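Local coordinates for protein putative glucoamylase (Bacteroides uniformis, PDB 4GL3) that is a putative glucoamylase, a predicted glycoside hydrolase that probably releases glucose from the ends of starch-like glucans, at residues K191-H197 against W220-F226. Sequence-based numbering, arbitrary orientation.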
ATOM      1  N   LYS A 191      -6.848  -2.023  15.001  1.00 21.09           N
ATOM      2  CA  LYS A 191      -8.172  -2.639  15.033  1.00 25.66           C
ATOM      3  C   LYS A 191      -8.716  -2.646  13.606  1.00 24.00           C
ATOM      4  O   LYS A 191      -8.484  -1.708  12.859  1.00 23.52           O
ATOM      5  CB  LYS A 191      -9.132  -1.817  15.891  1.00 33.34           C
ATOM      6  CG  LYS A 191      -8.732  -1.654  17.328  1.00 34.22           C
ATOM      7  CD  LYS A 191      -8.669  -2.942  18.157  1.00 38.03           C
ATOM      8  CE  LYS A 191      -9.997  -3.437  18.636  1.00 33.98           C
ATOM      9  NZ  LYS A 191      -9.900  -4.725  19.419  1.00 25.56           N
ATOM     10  N   GLY A 192      -9.368  -3.728  13.222  1.00 24.76           N
ATOM     11  CA  GLY A 192      -9.892  -3.880  11.842  1.00 27.57           C
ATOM     12  C   GLY A 192     -11.225  -3.188  11.623  1.00 26.18           C
ATOM     13  O   GLY A 192     -11.848  -2.784  12.579  1.00 27.02           O
ATOM     14  N   HIS A 193     -11.712  -3.061  10.383  1.00 29.75           N
ATOM     15  CA  HIS A 193     -11.028  -3.486   9.152  1.00 27.30           C
ATOM     16  C   HIS A 193     -10.597  -2.225   8.406  1.00 27.06           C
ATOM     17  O   HIS A 193     -11.429  -1.498   7.862  1.00 27.83           O
ATOM     18  CB  HIS A 193     -11.914  -4.335   8.226  1.00 31.29           C
ATOM     19  CG  HIS A 193     -11.190  -4.793   6.995  1.00 27.10           C
ATOM     20  ND1 HIS A 193     -10.412  -5.930   6.971  1.00 29.91           N
ATOM     21  CD2 HIS A 193     -11.061  -4.220   5.773  1.00 30.09           C
ATOM     22  CE1 HIS A 193      -9.838  -6.041   5.787  1.00 32.65           C
ATOM     23  NE2 HIS A 193     -10.235  -5.029   5.032  1.00 31.16           N
ATOM     24  N   ASN A 194      -9.301  -1.965   8.443  1.00 25.49           N
ATOM     25  CA  ASN A 194      -8.692  -0.816   7.775  1.00 28.85           C
ATOM     26  C   ASN A 194      -7.559  -1.277   6.866  1.00 25.08           C
ATOM     27  O   ASN A 194      -7.614  -2.389   6.353  1.00 31.02           O
ATOM     28  CB  ASN A 194      -8.270   0.247   8.802  1.00 24.83           C
ATOM     29  CG  ASN A 194      -7.209  -0.232   9.766  1.00 31.05           C
ATOM     30  OD1 ASN A 194      -6.619  -1.285   9.600  1.00 26.88           O
ATOM     31  ND2 ASN A 194      -6.998   0.542  10.817  1.00 31.28           N
ATOM     32  N   GLU A 195      -6.541  -0.441   6.651  1.00 26.04           N
ATOM     33  CA  GLU A 195      -5.437  -0.783   5.763  1.00 25.06           C
ATOM     34  C   GLU A 195      -4.409  -1.710   6.372  1.00 29.91           C
ATOM     35  O   GLU A 195      -3.506  -2.125   5.650  1.00 24.34           O
ATOM     36  CB  GLU A 195      -4.707   0.499   5.275  1.00 27.63           C
ATOM     37  CG  GLU A 195      -3.802   1.172   6.337  1.00 24.87           C
ATOM     38  CD  GLU A 195      -4.494   2.227   7.195  1.00 29.43           C
ATOM     39  OE1 GLU A 195      -5.663   2.036   7.573  1.00 32.81           O
ATOM     40  OE2 GLU A 195      -3.830   3.236   7.533  1.00 27.56           O
ATOM     41  N   CYS A 196      -4.510  -2.042   7.670  1.00 23.13           N
ATOM     42  CA  CYS A 196      -3.399  -2.715   8.362  1.00 25.23           C
ATOM     43  C   CYS A 196      -3.479  -4.242   8.476  1.00 24.47           C
ATOM     44  O   CYS A 196      -2.805  -4.816   9.307  1.00 23.95           O
ATOM     45  CB  CYS A 196      -3.353  -2.151   9.776  1.00 23.55           C
ATOM     46  SG  CYS A 196      -3.209  -0.374   9.867  1.00 24.68           S
ATOM     47  N   HIS A 197      -4.336  -4.899   7.705  1.00 19.79           N
ATOM     48  CA  HIS A 197      -4.534  -6.355   7.818  1.00 23.31           C
ATOM     49  C   HIS A 197      -3.204  -7.146   7.809  1.00 23.89           C
ATOM     50  O   HIS A 197      -2.992  -8.130   8.587  1.00 22.32           O
ATOM     51  CB  HIS A 197      -5.452  -6.815   6.667  1.00 23.66           C
ATOM     52  CG  HIS A 197      -6.104  -8.143   6.874  1.00 24.87           C
ATOM     53  ND1 HIS A 197      -6.813  -8.768   5.869  1.00 28.83           N
ATOM     54  CD2 HIS A 197      -6.180  -8.957   7.957  1.00 23.71           C
ATOM     55  CE1 HIS A 197      -7.303  -9.909   6.331  1.00 30.06           C
ATOM     56  NE2 HIS A 197      -6.953 -10.038   7.600  1.00 27.55           N
ATOM     57  N   TRP A 220      -7.539  -7.740  16.240  1.00 25.68           N
ATOM     58  CA  TRP A 220      -7.917  -7.245  14.940  1.00 24.13           C
ATOM     59  C   TRP A 220      -9.414  -7.366  14.701  1.00 24.32           C
ATOM     60  O   TRP A 220     -10.030  -6.407  14.252  1.00 25.23           O
ATOM     61  CB  TRP A 220      -7.152  -7.956  13.832  1.00 22.59           C
ATOM     62  CG  TRP A 220      -7.567  -7.651  12.461  1.00 22.84           C
ATOM     63  CD1 TRP A 220      -8.311  -8.458  11.659  1.00 26.29           C
ATOM     64  CD2 TRP A 220      -7.259  -6.487  11.676  1.00 22.89           C
ATOM     65  NE1 TRP A 220      -8.452  -7.907  10.442  1.00 25.91           N
ATOM     66  CE2 TRP A 220      -7.848  -6.680  10.419  1.00 24.26           C
ATOM     67  CE3 TRP A 220      -6.583  -5.301  11.922  1.00 23.94           C
ATOM     68  CZ2 TRP A 220      -7.755  -5.751   9.399  1.00 23.55           C
ATOM     69  CZ3 TRP A 220      -6.479  -4.373  10.912  1.00 23.98           C
ATOM     70  CH2 TRP A 220      -7.068  -4.593   9.665  1.00 24.22           C
ATOM     71  N   ALA A 221      -9.988  -8.533  15.015  1.00 24.07           N
ATOM     72  CA  ALA A 221     -11.320  -8.917  14.517  1.00 24.02           C
ATOM     73  C   ALA A 221     -12.483  -8.574  15.431  1.00 25.28           C
ATOM     74  O   ALA A 221     -13.461  -9.304  15.484  1.00 28.32           O
ATOM     75  CB  ALA A 221     -11.349 -10.432  14.180  1.00 25.51           C
ATOM     76  N   ASN A 222     -12.405  -7.489  16.168  1.00 29.93           N
ATOM     77  CA  ASN A 222     -13.487  -7.124  17.090  1.00 28.65           C
ATOM     78  C   ASN A 222     -13.447  -5.608  17.293  1.00 29.18           C
ATOM     79  O   ASN A 222     -12.604  -5.112  18.023  1.00 28.21           O
ATOM     80  CB  ASN A 222     -13.376  -7.873  18.431  1.00 26.15           C
ATOM     81  CG  ASN A 222     -14.635  -7.711  19.273  1.00 29.17           C
ATOM     82  OD1 ASN A 222     -15.657  -7.295  18.768  1.00 30.96           O
ATOM     83  ND2 ASN A 222     -14.565  -8.040  20.549  1.00 33.60           N
ATOM     84  N   ALA A 223     -14.318  -4.881  16.591  1.00 29.00           N
ATOM     85  CA  ALA A 223     -14.306  -3.402  16.568  1.00 26.92           C
ATOM     86  C   ALA A 223     -15.580  -2.894  15.923  1.00 26.78           C
ATOM     87  O   ALA A 223     -16.208  -3.619  15.162  1.00 26.29           O
ATOM     88  CB  ALA A 223     -13.052  -2.867  15.825  1.00 24.36           C
ATOM     89  N   ASN A 224     -16.019  -1.687  16.278  1.00 28.85           N
ATOM     90  CA  ASN A 224     -17.122  -1.028  15.589  1.00 27.85           C
ATOM     91  C   ASN A 224     -16.933  -0.963  14.065  1.00 29.66           C
ATOM     92  O   ASN A 224     -17.927  -0.969  13.304  1.00 27.38           O
ATOM     93  CB  ASN A 224     -17.308   0.407  16.098  1.00 30.88           C
ATOM     94  CG  ASN A 224     -17.591   0.488  17.592  1.00 32.03           C
ATOM     95  OD1 ASN A 224     -18.219  -0.395  18.204  1.00 28.59           O
ATOM     96  ND2 ASN A 224     -17.131   1.562  18.186  1.00 28.90           N
ATOM     97  N   THR A 225     -15.669  -0.907  13.645  1.00 23.88           N
ATOM     98  CA  THR A 225     -15.249  -0.786  12.256  1.00 29.21           C
ATOM     99  C   THR A 225     -14.923  -2.153  11.586  1.00 29.21           C
ATOM    100  O   THR A 225     -14.478  -2.175  10.442  1.00 29.18           O
ATOM    101  CB  THR A 225     -13.980   0.109  12.164  1.00 31.31           C
ATOM    102  OG1 THR A 225     -12.959  -0.434  13.031  1.00 29.46           O
ATOM    103  CG2 THR A 225     -14.304   1.594  12.566  1.00 29.86           C
ATOM    104  N   PHE A 226     -15.128  -3.272  12.297  1.00 28.49           N
ATOM    105  CA  PHE A 226     -14.855  -4.603  11.753  1.00 26.74           C
ATOM    106  C   PHE A 226     -16.090  -5.213  11.071  1.00 29.45           C
ATOM    107  O   PHE A 226     -16.300  -4.950   9.891  1.00 26.99           O
ATOM    108  CB  PHE A 226     -14.179  -5.531  12.770  1.00 28.99           C
ATOM    109  CG  PHE A 226     -13.603  -6.774  12.143  1.00 30.35           C
ATOM    110  CD1 PHE A 226     -12.538  -6.671  11.259  1.00 28.50           C
ATOM    111  CD2 PHE A 226     -14.164  -8.010  12.380  1.00 30.02           C
ATOM    112  CE1 PHE A 226     -12.035  -7.781  10.639  1.00 31.10           C
ATOM    113  CE2 PHE A 226     -13.672  -9.140  11.747  1.00 30.12           C
ATOM    114  CZ  PHE A 226     -12.599  -9.021  10.875  1.00 26.66           C
TER
HETATM  115  O   HOH W   1     -10.332   0.096  12.134  1.00 51.46           O
HETATM  116  O   HOH W   2      -9.936  -8.590   8.131  1.00 29.12           O
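The indole of W220 is sandwiched between G192 and H197: G192 CA sits 3.4 Å from the centroid of the six-membered ring, almost on its normal, while H197 CA covers the opposite face. With CG anti to the backbone N (chi1 173°), the indole reaches into the 191-197 loop, and N194 OD1 meets its rim 3.3 Å from W220 CH2. That same oxygen closes an Asx turn by accepting a hydrogen bond from C196 N. The H197 imidazole lies nearly parallel to the indole but slid aside, its nitrogens hydrogen-bonded to the hydroxyls of Y256 and Y216. The contact joins the loop entering helix 197-205 to the end of helix 213-220, within what is probably an (alpha/alpha)6 barrel of the six-hairpin glycosidase type. Water 2 accepts from W220 NE1 at 2.8 Å and is also hydrogen-bonded to H193 ND1. Replacing W220 by an alanine is likely to leave a gap between G192 and H197 and this water without its indole donor. At the type I turn A223-F226, H193 N donates to T225 O (2.9 Å), and T225 OG1 to G192 O (2.6 Å). The outer side is looser: K191 NZ, held by G219 O, makes a weak 3.1 Å bond to N222 O.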